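PDB 4JX0: exported protein from Bacteroides fragilis, which is of unknown function but binds magnesium and joins a BT_3987-like N-terminal domain to a domain of the F5/F8 type C kind. Local coordinates for residues Thr35-Leu40 / Lys72-Tyr77; Asn84-Asp89 / Lys147-Gly152; Ile102-Ser107 / Gly141-Ile146; Ser181-Ile186 / Phe275-Met280; Pro233-Leu238 / Pro291-Lys296. One frame throughout, in Å; residues are numbered along the deposited sequence.

Contact 1: Thr35-Leu40 / Lys72-Tyr77; sequences TDLVYL and KVTKPY
Tyr-39 O takes the backbone N of Lys-72 at 2.8 Å, and Tyr-39 N returns a bond to Lys-72 O, which makes these two a hydrogen-bonded antiparallel pair. One step on, Val-38 faces Val-73 in a non-hydrogen-bonded pair, and the two CG2 methyls meet at 4.1 Å. The ladder ends at Thr-74, where the side chain replaces a carbonyl: Leu-37 N donates to Thr-74 OG1 at 2.9 Å in a fairly straight bond (158°), while Thr-74 N gives its hydrogen to Leu-37 O. With OG1 between its own backbone N and carbonyl carbon (chi1 53°), the hydroxyl faces the strand and CG2 is left to touch Tyr-39 CE1 at 3.8 Å. The Tyr-39 ring carries Lys-72 on one face, a CH-pi contact with Lys-72 CB 4.0 Å from the centroid, and the lysine then bends at chi3 to run along the ring toward the hydroxyl. That hydroxyl is bonded to Glu-22. At the other end Asp-36 OD1 lies 4.1 Å from Lys-75 NZ, too far for a salt bridge; a water 2.7 Å from Lys-75 NZ links the two charges, its bond to OD1 being weak. Asp-36 OD2 comes to the edge of the Tyr-77 ring. Helix 23-31 packs on Leu-37, Tyr-39 and Thr-74, while strand 157-159 pairs with the other edge of strand 36-41 and touches Val-38 and Tyr-77.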
# COMPACT_ATOMS: atom_id res chain seq x y z
N THR A 35 -17.53 10.58 -36.24
CA THR A 35 -17.91 9.74 -35.11
C THR A 35 -17.30 10.29 -33.84
O THR A 35 -16.07 10.33 -33.75
CB THR A 35 -17.44 8.28 -35.31
OG1 THR A 35 -17.84 7.84 -36.60
CG2 THR A 35 -18.01 7.34 -34.27
N ASP A 36 -18.14 10.70 -32.87
CA ASP A 36 -17.65 11.14 -31.57
C ASP A 36 -17.24 9.89 -30.83
O ASP A 36 -17.91 8.87 -30.96
CB ASP A 36 -18.72 11.94 -30.79
CG ASP A 36 -19.09 13.27 -31.44
OD1 ASP A 36 -18.22 13.88 -32.09
OD2 ASP A 36 -20.27 13.68 -31.31
N LEU A 37 -16.11 9.93 -30.13
CA LEU A 37 -15.62 8.73 -29.45
C LEU A 37 -15.79 8.85 -27.95
O LEU A 37 -15.59 9.92 -27.40
CB LEU A 37 -14.14 8.48 -29.79
CG LEU A 37 -13.80 8.37 -31.27
CD1 LEU A 37 -12.32 8.40 -31.48
CD2 LEU A 37 -14.41 7.13 -31.87
N VAL A 38 -16.18 7.73 -27.30
CA VAL A 38 -16.32 7.61 -25.85
C VAL A 38 -15.17 6.72 -25.38
O VAL A 38 -14.97 5.65 -25.95
CB VAL A 38 -17.71 7.07 -25.42
CG1 VAL A 38 -17.84 7.05 -23.90
CG2 VAL A 38 -18.83 7.89 -26.04
N TYR A 39 -14.39 7.17 -24.40
CA TYR A 39 -13.22 6.40 -23.97
C TYR A 39 -12.88 6.67 -22.51
O TYR A 39 -13.48 7.53 -21.87
CB TYR A 39 -12.02 6.74 -24.89
CG TYR A 39 -11.58 8.19 -24.84
CD1 TYR A 39 -12.28 9.17 -25.53
CD2 TYR A 39 -10.44 8.57 -24.15
CE1 TYR A 39 -11.88 10.50 -25.48
CE2 TYR A 39 -10.02 9.89 -24.12
CZ TYR A 39 -10.74 10.86 -24.80
OH TYR A 39 -10.35 12.18 -24.76
N LEU A 40 -11.91 5.90 -21.99
CA LEU A 40 -11.45 5.98 -20.61
C LEU A 40 -10.33 7.04 -20.46
O LEU A 40 -9.32 6.99 -21.18
CB LEU A 40 -10.93 4.59 -20.15
CG LEU A 40 -11.76 3.84 -19.13
CD1 LEU A 40 -13.14 3.65 -19.60
CD2 LEU A 40 -11.15 2.47 -18.89
N LYS A 72 -14.46 9.89 -20.81
CA LYS A 72 -14.51 11.09 -21.64
C LYS A 72 -15.25 10.85 -22.98
O LYS A 72 -15.31 9.72 -23.45
CB LYS A 72 -13.07 11.57 -21.94
CG LYS A 72 -12.25 11.94 -20.71
CD LYS A 72 -10.78 12.22 -21.03
CE LYS A 72 -10.55 13.58 -21.63
NZ LYS A 72 -9.10 13.83 -21.88
N VAL A 73 -15.78 11.93 -23.57
CA VAL A 73 -16.39 11.95 -24.90
C VAL A 73 -15.66 13.07 -25.65
O VAL A 73 -15.32 14.09 -25.04
CB VAL A 73 -17.94 12.09 -24.91
CG1 VAL A 73 -18.40 13.40 -24.29
CG2 VAL A 73 -18.51 11.92 -26.32
N THR A 74 -15.32 12.86 -26.93
CA THR A 74 -14.50 13.81 -27.69
C THR A 74 -15.16 15.17 -27.95
O THR A 74 -14.45 16.16 -28.09
CB THR A 74 -14.06 13.18 -29.00
OG1 THR A 74 -15.21 12.69 -29.69
CG2 THR A 74 -13.07 12.06 -28.79
N LYS A 75 -16.50 15.22 -28.02
CA LYS A 75 -17.25 16.44 -28.32
C LYS A 75 -18.59 16.38 -27.60
O LYS A 75 -19.10 15.28 -27.43
CB LYS A 75 -17.44 16.53 -29.85
CG LYS A 75 -18.03 17.83 -30.37
CD LYS A 75 -17.74 18.08 -31.86
CE LYS A 75 -18.06 16.92 -32.78
NZ LYS A 75 -18.16 17.35 -34.20
N PRO A 76 -19.21 17.49 -27.15
CA PRO A 76 -20.51 17.37 -26.47
C PRO A 76 -21.55 16.75 -27.38
O PRO A 76 -21.62 17.10 -28.56
CB PRO A 76 -20.85 18.81 -26.08
CG PRO A 76 -19.56 19.53 -26.11
CD PRO A 76 -18.79 18.91 -27.22
N TYR A 77 -22.31 15.78 -26.86
CA TYR A 77 -23.30 15.01 -27.62
C TYR A 77 -24.73 15.53 -27.33
O TYR A 77 -25.01 16.01 -26.23
CB TYR A 77 -23.14 13.52 -27.29
CG TYR A 77 -23.80 12.60 -28.27
CD1 TYR A 77 -23.30 12.45 -29.56
CD2 TYR A 77 -24.87 11.79 -27.89
CE1 TYR A 77 -23.90 11.58 -30.47
CE2 TYR A 77 -25.47 10.91 -28.79
CZ TYR A 77 -24.98 10.80 -30.08
OH TYR A 77 -25.62 9.97 -30.96
O HOH W 1 -18.55 14.92 -35.30

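Contact 2: Asn84-Asp89 / Lys147-Gly152; sequences NLMKED and KLTMEG
The torsions of Lys-147 and Glu-88 set their chains side by side: Lys-147 holds CG between its backbone N and carbonyl carbon (chi1 65°) and then runs straight out, while Glu-88 starts with CG opposite its backbone N (chi1 -172°) and folds at chi2. Both point the same way and end in a salt bridge of 3.1 Å from Lys-147 NZ to Glu-88 OE1, which is approached on its anti side and slightly out of the carboxylate plane. The selenomethionine Met-86 runs beside the same lysine, its SE 3.6 Å from Lys-147 CE, and its CG also touches Thr-149 CG2 at 3.7 Å. Asn-84 O is gripped twice by Thr-149: the backbone N arrives nearly head-on at 2.8 Å, and OG1 comes from above the carbonyl plane at 3.0 Å. Asn-84 N to Thr-149 O and the paired bonds of Met-86 with Lys-147 complete the antiparallel ladder. On the face of Leu-85 and Leu-148, Leu-85 CD2 rests against the Lys-147 carbonyl. Leu-85 touches Phe-69 and Leu-148 touches Val-71, both of strand 66-73; strand 110-117 is the next strand beyond 81-87, and its Phe-112 touches Asn-84 and Leu-85.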
# COMPACT_ATOMS: atom_id res chain seq x y z
N ASN A 84 -21.00 2.27 -18.60
CA ASN A 84 -20.70 1.38 -17.47
C ASN A 84 -19.51 0.50 -17.80
O ASN A 84 -19.14 0.40 -18.97
CB ASN A 84 -21.92 0.50 -17.13
CG ASN A 84 -21.98 0.04 -15.67
OD1 ASN A 84 -20.98 0.04 -14.93
ND2 ASN A 84 -23.16 -0.36 -15.22
N LEU A 85 -18.90 -0.13 -16.78
CA LEU A 85 -17.80 -1.07 -16.96
C LEU A 85 -18.30 -2.49 -16.81
O LEU A 85 -19.30 -2.73 -16.13
CB LEU A 85 -16.69 -0.83 -15.95
CG LEU A 85 -15.83 0.38 -16.17
CD1 LEU A 85 -15.11 0.75 -14.91
CD2 LEU A 85 -14.83 0.16 -17.31
N MSE A 86 -17.60 -3.44 -17.39
CA MSE A 86 -17.95 -4.85 -17.23
C MSE A 86 -16.68 -5.66 -17.15
O MSE A 86 -15.65 -5.26 -17.68
CB MSE A 86 -18.88 -5.34 -18.34
CG MSE A 86 -18.23 -5.50 -19.70
SE MSE A 86 -19.38 -6.54 -20.83
CE MSE A 86 -18.91 -8.36 -20.19
N LYS A 87 -16.76 -6.80 -16.48
CA LYS A 87 -15.62 -7.69 -16.30
C LYS A 87 -15.50 -8.59 -17.50
O LYS A 87 -16.33 -9.47 -17.69
CB LYS A 87 -15.79 -8.50 -15.00
CG LYS A 87 -14.61 -9.39 -14.65
CD LYS A 87 -14.82 -9.99 -13.26
CE LYS A 87 -14.01 -11.23 -13.01
NZ LYS A 87 -12.54 -10.97 -13.03
N GLU A 88 -14.50 -8.33 -18.35
CA GLU A 88 -14.23 -9.15 -19.53
C GLU A 88 -12.90 -9.85 -19.28
O GLU A 88 -11.84 -9.28 -19.54
CB GLU A 88 -14.24 -8.30 -20.81
CG GLU A 88 -14.16 -9.13 -22.10
CD GLU A 88 -15.31 -10.08 -22.33
OE1 GLU A 88 -16.40 -9.62 -22.75
OE2 GLU A 88 -15.14 -11.30 -22.07
N ASP A 89 -12.97 -11.08 -18.75
CA ASP A 89 -11.80 -11.89 -18.40
C ASP A 89 -10.96 -12.32 -19.62
O ASP A 89 -9.76 -12.57 -19.45
CB ASP A 89 -12.23 -13.15 -17.61
CG ASP A 89 -12.84 -12.85 -16.25
OD1 ASP A 89 -12.30 -11.98 -15.53
OD2 ASP A 89 -13.84 -13.51 -15.90
N LYS A 147 -13.82 -3.70 -19.34
CA LYS A 147 -14.00 -2.95 -20.58
C LYS A 147 -15.16 -1.99 -20.44
O LYS A 147 -16.13 -2.28 -19.74
CB LYS A 147 -14.18 -3.86 -21.81
CG LYS A 147 -15.44 -4.72 -21.84
CD LYS A 147 -15.50 -5.53 -23.13
CE LYS A 147 -16.77 -6.34 -23.27
NZ LYS A 147 -16.78 -7.16 -24.52
N LEU A 148 -15.05 -0.84 -21.12
CA LEU A 148 -16.09 0.18 -21.12
C LEU A 148 -17.21 -0.22 -22.09
O LEU A 148 -16.94 -0.78 -23.16
CB LEU A 148 -15.47 1.53 -21.53
CG LEU A 148 -16.39 2.74 -21.50
CD1 LEU A 148 -16.81 3.09 -20.09
CD2 LEU A 148 -15.74 3.92 -22.18
N THR A 149 -18.47 0.06 -21.70
CA THR A 149 -19.65 -0.27 -22.51
C THR A 149 -20.64 0.89 -22.54
O THR A 149 -20.59 1.75 -21.67
CB THR A 149 -20.35 -1.53 -21.95
OG1 THR A 149 -20.92 -1.24 -20.67
CG2 THR A 149 -19.42 -2.72 -21.84
N MSE A 150 -21.53 0.89 -23.54
CA MSE A 150 -22.62 1.86 -23.69
C MSE A 150 -23.93 1.10 -23.63
O MSE A 150 -24.02 0.01 -24.21
CB MSE A 150 -22.52 2.60 -25.02
CG MSE A 150 -21.47 3.68 -25.02
SE MSE A 150 -21.58 4.76 -26.64
CE MSE A 150 -21.48 3.37 -28.00
N GLU A 151 -24.94 1.65 -22.95
CA GLU A 151 -26.21 0.94 -22.79
C GLU A 151 -27.00 0.85 -24.11
O GLU A 151 -27.21 -0.26 -24.62
CB GLU A 151 -27.07 1.61 -21.70
CG GLU A 151 -28.28 0.79 -21.28
CD GLU A 151 -29.13 1.49 -20.24
OE1 GLU A 151 -28.71 1.53 -19.06
OE2 GLU A 151 -30.21 2.02 -20.61
N GLY A 152 -27.41 1.99 -24.64
CA GLY A 152 -28.22 2.03 -25.85
C GLY A 152 -27.43 2.09 -27.13
O GLY A 152 -26.23 1.80 -27.16

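Contact 3: Ile102-Ser107 / Gly141-Ile146; sequences IPLFPS and GYVMAI
Leu-104 and Val-143 form a single backbone bridge, with Val-143 N bonded to Pro-103 O at 3.1 Å and Phe-105 N to Val-143 O at 3.0 Å. At the start of the loop, Ile-102 CG2 packs on Val-143 CG1 at 3.9 Å, and Pro-103 CG touches Gly-141 O and lies beside Tyr-142 CD2. Phe-105 sends its ring alongside Met-144, a selenomethionine; SE approaches obliquely, 4.8 Å from the ring centroid, as a Met-aromatic contact. With CG opposite its backbone N (chi1 -177°), the Phe-105 ring also receives Tyr-142 CB at its edge, while Pro-106 CD meets Tyr-142 CD2 obliquely at 4.2 Å. The Tyr-142 hydroxyl is bonded to Asn-138 N, and Phe-105 O takes Lys-87 NZ. The irregular 102-107 loop is thus joined to strand 142-150 by two backbone bonds and otherwise by apolar packing, with no charged pair across it.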
# COMPACT_ATOMS: atom_id res chain seq x y z
N ILE A 102 -1.56 -16.42 -12.45
CA ILE A 102 -2.22 -15.69 -11.37
C ILE A 102 -3.73 -15.89 -11.56
O ILE A 102 -4.22 -15.73 -12.67
CB ILE A 102 -1.77 -14.21 -11.37
CG1 ILE A 102 -0.36 -14.10 -10.78
CG2 ILE A 102 -2.73 -13.30 -10.60
CD1 ILE A 102 0.46 -13.05 -11.33
N PRO A 103 -4.48 -16.27 -10.50
CA PRO A 103 -5.92 -16.53 -10.68
C PRO A 103 -6.73 -15.27 -10.95
O PRO A 103 -6.30 -14.16 -10.64
CB PRO A 103 -6.33 -17.16 -9.35
CG PRO A 103 -5.36 -16.62 -8.38
CD PRO A 103 -4.06 -16.55 -9.12
N LEU A 104 -7.90 -15.45 -11.54
CA LEU A 104 -8.78 -14.32 -11.84
C LEU A 104 -9.48 -13.88 -10.58
O LEU A 104 -9.88 -14.73 -9.77
CB LEU A 104 -9.82 -14.66 -12.91
CG LEU A 104 -9.27 -14.88 -14.32
CD1 LEU A 104 -10.29 -15.59 -15.18
CD2 LEU A 104 -8.86 -13.56 -14.96
N PHE A 105 -9.65 -12.56 -10.39
CA PHE A 105 -10.37 -12.03 -9.25
C PHE A 105 -11.84 -12.42 -9.42
O PHE A 105 -12.40 -12.13 -10.48
CB PHE A 105 -10.22 -10.51 -9.17
CG PHE A 105 -10.88 -9.88 -7.97
CD1 PHE A 105 -10.24 -9.86 -6.74
CD2 PHE A 105 -12.14 -9.32 -8.07
CE1 PHE A 105 -10.85 -9.29 -5.63
CE2 PHE A 105 -12.76 -8.74 -6.96
CZ PHE A 105 -12.11 -8.73 -5.75
N PRO A 106 -12.48 -13.15 -8.47
CA PRO A 106 -13.87 -13.58 -8.69
C PRO A 106 -14.83 -12.44 -9.07
O PRO A 106 -14.76 -11.36 -8.50
CB PRO A 106 -14.27 -14.21 -7.35
CG PRO A 106 -13.16 -13.94 -6.41
CD PRO A 106 -11.95 -13.65 -7.18
N SER A 107 -15.72 -12.71 -10.04
CA SER A 107 -16.72 -11.74 -10.53
C SER A 107 -17.72 -11.35 -9.45
O SER A 107 -18.15 -10.20 -9.42
CB SER A 107 -17.48 -12.32 -11.72
OG SER A 107 -16.61 -12.80 -12.73
N GLY A 141 -1.72 -13.38 -5.74
CA GLY A 141 -2.55 -12.22 -6.00
C GLY A 141 -3.69 -12.63 -6.89
O GLY A 141 -3.93 -13.83 -7.11
N TYR A 142 -4.42 -11.64 -7.38
CA TYR A 142 -5.53 -11.82 -8.31
C TYR A 142 -5.37 -10.80 -9.40
O TYR A 142 -4.74 -9.77 -9.18
CB TYR A 142 -6.88 -11.68 -7.60
CG TYR A 142 -7.10 -12.68 -6.49
CD1 TYR A 142 -6.58 -12.46 -5.22
CD2 TYR A 142 -7.83 -13.84 -6.70
CE1 TYR A 142 -6.76 -13.38 -4.19
CE2 TYR A 142 -8.03 -14.77 -5.67
CZ TYR A 142 -7.49 -14.53 -4.42
OH TYR A 142 -7.65 -15.42 -3.39
N VAL A 143 -5.95 -11.07 -10.55
CA VAL A 143 -5.86 -10.17 -11.69
C VAL A 143 -7.21 -10.07 -12.37
O VAL A 143 -7.99 -11.02 -12.33
CB VAL A 143 -4.76 -10.64 -12.68
CG1 VAL A 143 -5.14 -11.93 -13.40
CG2 VAL A 143 -4.41 -9.55 -13.67
N MSE A 144 -7.50 -8.92 -12.96
CA MSE A 144 -8.75 -8.78 -13.69
C MSE A 144 -8.67 -7.69 -14.73
O MSE A 144 -7.90 -6.73 -14.60
CB MSE A 144 -9.92 -8.49 -12.75
CG MSE A 144 -9.78 -7.22 -11.94
SE MSE A 144 -11.43 -6.84 -11.01
CE MSE A 144 -12.41 -6.16 -12.43
N ALA A 145 -9.49 -7.86 -15.78
CA ALA A 145 -9.61 -6.92 -16.88
C ALA A 145 -11.04 -6.46 -16.98
O ALA A 145 -11.97 -7.25 -16.75
CB ALA A 145 -9.16 -7.58 -18.18
N ILE A 146 -11.23 -5.17 -17.29
CA ILE A 146 -12.56 -4.56 -17.42
C ILE A 146 -12.63 -3.75 -18.71
O ILE A 146 -11.61 -3.20 -19.13
CB ILE A 146 -12.91 -3.67 -16.19
CG1 ILE A 146 -11.72 -2.82 -15.73
CG2 ILE A 146 -13.42 -4.55 -15.07
CD1 ILE A 146 -12.08 -1.56 -14.97

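Contact 4: Ser181-Ile186 / Phe275-Met280; sequences SSNKKI and FDRKSM
An ST turn in the loop after strand 179-180, in which Ser-182 OG accepts from Lys-184 N, presents Ser-181 and Asn-183 to the end of strand 269-276. Ser-181 makes the one hydrogen bond across the contact: its OG takes Asp-276 N at 3.2 Å with an angle of 157°. Having OG beside its own backbone N (chi1 -46°) puts the hydroxyl within reach of the Asp-276 N-H, while Ser-181 CB sits 3.4 Å from Asp-276 O. The Phe-275 ring comes in with CE1 against Ser-181 CA at 3.9 Å, and Asn-183 OD1 stands at the edge of the same ring, near its plane. Asn-183 crosses Arg-277 obliquely, with amide and guanidinium planes 43° apart. OD1 touches Arg-277 CD at 3.5 Å; ND2 comes near Arg-277 NH1, at the guanidinium edge, without bonding to it. The polar ends are held elsewhere: Asn-183 OD1 by Tyr-285 N in strand 283-294, Arg-277 by a salt bridge to Asp-281 and a bond to Leu-255 O, and Asp-276 by Lys-256. The Arg-277 side chain lies about 10 Å from that of Asn-314, a magnesium ligand. A loop from one sheet resting on a strand end of the other is consistent with the beta-sandwich of F5/F8 type C domains.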
# COMPACT_ATOMS: atom_id res chain seq x y z
N SER A 181 0.17 0.11 19.14
CA SER A 181 0.66 1.47 18.99
C SER A 181 0.12 2.44 20.08
O SER A 181 0.15 3.66 19.89
CB SER A 181 0.25 1.99 17.61
OG SER A 181 0.52 1.03 16.60
N SER A 182 -0.31 1.91 21.24
CA SER A 182 -0.82 2.73 22.33
C SER A 182 0.28 3.57 22.99
O SER A 182 -0.04 4.54 23.68
CB SER A 182 -1.47 1.86 23.40
OG SER A 182 -0.49 1.16 24.13
N ASN A 183 1.56 3.15 22.86
CA ASN A 183 2.71 3.82 23.46
C ASN A 183 2.70 3.73 25.00
O ASN A 183 3.45 4.46 25.65
CB ASN A 183 2.80 5.28 23.01
CG ASN A 183 4.21 5.79 22.98
OD1 ASN A 183 5.07 5.20 22.33
ND2 ASN A 183 4.49 6.88 23.69
N LYS A 184 1.94 2.79 25.57
CA LYS A 184 1.90 2.59 27.01
C LYS A 184 3.23 1.96 27.42
O LYS A 184 3.78 1.17 26.65
CB LYS A 184 0.69 1.70 27.38
CG LYS A 184 0.49 1.45 28.87
CD LYS A 184 -0.78 0.63 29.13
CE LYS A 184 -0.95 0.24 30.58
NZ LYS A 184 -2.14 -0.62 30.79
N LYS A 185 3.76 2.34 28.59
CA LYS A 185 5.03 1.81 29.11
C LYS A 185 4.98 0.29 29.16
O LYS A 185 3.96 -0.27 29.58
CB LYS A 185 5.30 2.40 30.51
CG LYS A 185 6.62 1.99 31.14
CD LYS A 185 6.96 2.88 32.34
CE LYS A 185 8.29 2.55 32.96
NZ LYS A 185 8.62 3.46 34.10
N ILE A 186 6.05 -0.38 28.70
CA ILE A 186 6.11 -1.84 28.68
C ILE A 186 6.42 -2.32 30.07
O ILE A 186 7.44 -1.91 30.65
CB ILE A 186 7.11 -2.39 27.63
CG1 ILE A 186 6.59 -2.12 26.22
CG2 ILE A 186 7.33 -3.91 27.83
CD1 ILE A 186 7.63 -2.16 25.15
N PHE A 275 3.81 -0.13 13.47
CA PHE A 275 3.75 0.72 14.65
C PHE A 275 3.39 2.08 14.12
O PHE A 275 3.93 2.46 13.09
CB PHE A 275 5.09 0.73 15.39
CG PHE A 275 5.12 1.70 16.55
CD1 PHE A 275 4.42 1.43 17.72
CD2 PHE A 275 5.88 2.86 16.49
CE1 PHE A 275 4.49 2.30 18.80
CE2 PHE A 275 5.93 3.73 17.57
CZ PHE A 275 5.24 3.44 18.72
N ASP A 276 2.43 2.77 14.73
CA ASP A 276 2.00 4.10 14.29
C ASP A 276 1.36 4.80 15.47
O ASP A 276 0.14 4.72 15.65
CB ASP A 276 1.04 4.01 13.08
CG ASP A 276 0.54 5.33 12.52
OD1 ASP A 276 1.16 6.38 12.79
OD2 ASP A 276 -0.47 5.32 11.78
N ARG A 277 2.19 5.43 16.33
CA ARG A 277 1.70 6.05 17.55
C ARG A 277 1.09 7.43 17.29
O ARG A 277 1.34 8.05 16.26
CB ARG A 277 2.76 6.15 18.65
CG ARG A 277 4.03 6.91 18.29
CD ARG A 277 4.83 7.25 19.53
NE ARG A 277 6.07 7.96 19.17
CZ ARG A 277 6.84 8.61 20.02
NH1 ARG A 277 6.53 8.69 21.31
NH2 ARG A 277 7.95 9.21 19.59
N LYS A 278 0.26 7.86 18.24
CA LYS A 278 -0.44 9.14 18.23
C LYS A 278 0.04 10.05 19.37
O LYS A 278 -0.38 11.20 19.43
CB LYS A 278 -1.95 8.87 18.35
CG LYS A 278 -2.60 8.41 17.03
CD LYS A 278 -3.48 7.16 17.19
CE LYS A 278 -2.67 5.88 17.28
NZ LYS A 278 -3.45 4.76 17.87
N SER A 279 0.93 9.58 20.27
CA SER A 279 1.45 10.37 21.39
C SER A 279 2.84 10.92 21.04
O SER A 279 3.72 10.14 20.69
CB SER A 279 1.51 9.50 22.64
OG SER A 279 2.12 10.19 23.72
N MSE A 280 3.05 12.24 21.14
CA MSE A 280 4.34 12.87 20.84
C MSE A 280 5.21 13.00 22.08
O MSE A 280 4.84 13.71 23.01
CB MSE A 280 4.13 14.27 20.27
CG MSE A 280 3.25 14.31 19.05
SE MSE A 280 3.46 15.94 18.01
CE MSE A 280 4.08 17.21 19.39

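Contact 5: Pro233-Leu238 / Pro291-Lys296; sequences PEKQSL and PVECTK
Leu-238 N to Val-292 O, 3.1 Å and nearly straight at 168°, is the shortest of four backbone bonds in this antiparallel ladder; Val-292 N returns to Leu-238 O, and Gln-236 and Cys-294 exchange a longer pair at 3.3 Å each way, Gln-236 N to Cys-294 O and Cys-294 N to Gln-236 O. Between these lies the non-hydrogen-bonded pair Ser-237 and Glu-293. On that side Lys-235 lays its chain across the Glu-293 carboxylate, CD 3.5 Å from OE1, but NZ stays at 3.9 Å from OE1, a long salt bridge. Ser-237, with OG opposite its backbone N (chi1 -178°), sets the hydroxyl 3.6 Å from Pro-291 CB. The other face is apolar where Leu-238 CD1 meets Cys-294 SG at 3.9 Å, backed by Phe-191, Leu-232 and Val-262. Thr-295, where the chain turns a corner, has its hydroxyl bonded to Glu-263. Lys-235, Ser-237 and Glu-293 thus give one face its charge and hydroxyl; the other is mainly apolar but takes in the buried Gln-236, whose NE2 is satisfied by Glu-234 O.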
# COMPACT_ATOMS: atom_id res chain seq x y z
N PRO A 233 21.27 -12.59 21.40
CA PRO A 233 22.27 -13.67 21.46
C PRO A 233 21.69 -15.06 21.12
O PRO A 233 22.38 -15.87 20.49
CB PRO A 233 22.76 -13.63 22.91
CG PRO A 233 22.26 -12.37 23.46
CD PRO A 233 21.04 -11.99 22.73
N GLU A 234 20.45 -15.33 21.57
CA GLU A 234 19.74 -16.59 21.30
C GLU A 234 18.24 -16.33 21.17
O GLU A 234 17.76 -15.24 21.47
CB GLU A 234 20.03 -17.65 22.39
CG GLU A 234 19.56 -17.32 23.80
CD GLU A 234 20.43 -16.36 24.58
OE1 GLU A 234 21.62 -16.68 24.81
OE2 GLU A 234 19.92 -15.29 25.00
N LYS A 235 17.51 -17.35 20.72
CA LYS A 235 16.05 -17.33 20.60
C LYS A 235 15.43 -16.99 21.95
O LYS A 235 15.81 -17.59 22.95
CB LYS A 235 15.57 -18.73 20.13
CG LYS A 235 14.06 -18.96 20.14
CD LYS A 235 13.70 -20.34 19.56
CE LYS A 235 14.01 -21.49 20.50
NZ LYS A 235 13.42 -22.76 20.01
N GLN A 236 14.50 -16.03 22.00
CA GLN A 236 13.83 -15.68 23.25
C GLN A 236 12.54 -14.91 22.99
O GLN A 236 12.44 -14.17 22.02
CB GLN A 236 14.74 -14.90 24.21
CG GLN A 236 15.39 -13.66 23.62
CD GLN A 236 16.55 -13.22 24.48
OE1 GLN A 236 16.43 -12.32 25.31
NE2 GLN A 236 17.69 -13.87 24.32
N SER A 237 11.55 -15.11 23.88
CA SER A 237 10.23 -14.51 23.77
C SER A 237 10.26 -13.05 24.23
O SER A 237 10.46 -12.79 25.42
CB SER A 237 9.23 -15.31 24.61
OG SER A 237 7.92 -14.77 24.49
N LEU A 238 10.03 -12.10 23.29
CA LEU A 238 10.04 -10.66 23.58
C LEU A 238 8.63 -10.06 23.64
O LEU A 238 7.78 -10.38 22.82
CB LEU A 238 10.83 -9.89 22.51
CG LEU A 238 12.31 -10.20 22.38
CD1 LEU A 238 12.93 -9.28 21.38
CD2 LEU A 238 13.04 -10.05 23.71
N PRO A 291 3.36 -11.89 22.78
CA PRO A 291 4.84 -12.03 22.74
C PRO A 291 5.31 -13.06 21.71
O PRO A 291 4.62 -14.06 21.47
CB PRO A 291 5.19 -12.46 24.16
CG PRO A 291 4.06 -11.99 25.00
CD PRO A 291 2.84 -12.07 24.14
N VAL A 292 6.47 -12.79 21.06
CA VAL A 292 6.97 -13.63 19.97
C VAL A 292 8.40 -14.12 20.21
O VAL A 292 9.27 -13.33 20.56
CB VAL A 292 6.86 -12.86 18.61
CG1 VAL A 292 7.43 -11.45 18.68
CG2 VAL A 292 7.52 -13.65 17.47
N GLU A 293 8.63 -15.42 19.96
CA GLU A 293 9.98 -16.01 20.03
C GLU A 293 10.71 -15.62 18.76
O GLU A 293 10.21 -15.90 17.66
CB GLU A 293 9.96 -17.55 20.19
CG GLU A 293 10.12 -18.03 21.62
CD GLU A 293 10.76 -19.40 21.76
OE1 GLU A 293 10.49 -20.27 20.90
OE2 GLU A 293 11.53 -19.60 22.72
N CYS A 294 11.86 -14.96 18.89
CA CYS A 294 12.61 -14.50 17.73
C CYS A 294 14.11 -14.41 18.03
O CYS A 294 14.53 -14.37 19.18
CB CYS A 294 12.07 -13.16 17.26
SG CYS A 294 12.10 -11.85 18.52
N THR A 295 14.88 -14.39 16.94
CA THR A 295 16.34 -14.27 16.95
C THR A 295 16.74 -12.83 16.64
O THR A 295 17.70 -12.32 17.23
CB THR A 295 16.94 -15.25 15.95
OG1 THR A 295 16.29 -15.09 14.68
CG2 THR A 295 16.80 -16.68 16.41
N LYS A 296 16.01 -12.17 15.71
CA LYS A 296 16.24 -10.79 15.32
C LYS A 296 14.92 -10.05 15.07
O LYS A 296 13.91 -10.67 14.75
CB LYS A 296 17.07 -10.71 14.02
CG LYS A 296 18.38 -11.47 14.00
CD LYS A 296 19.06 -11.30 12.65
CE LYS A 296 20.28 -12.18 12.50
NZ LYS A 296 20.66 -12.33 11.07

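In the fold
Contacts 1 and 2 lie in one mixed sheet of the N-terminal domain, and contact 3 ties a loop to a strand of it; contacts 4 and 5 lie in the C-terminal part, on the far side of the chain's centre from contacts 1 and 2. Contacts 2 and 3 share strand 142-150, and Lys-87 reaches from one to Phe-105 of the other; contact 1 meets contact 2 through Leu-40 and Leu-148. All five are partly buried, contact 5 having the most exposed residues, four of ten. The ladders of contacts 1 and 2 bury an apolar pair, Val-38/Val-73 and Leu-85/Leu-148; contact 5 has a mixed inner face with a buried glutamine. Contact 3 is mostly apolar, and contact 4 has no ladder.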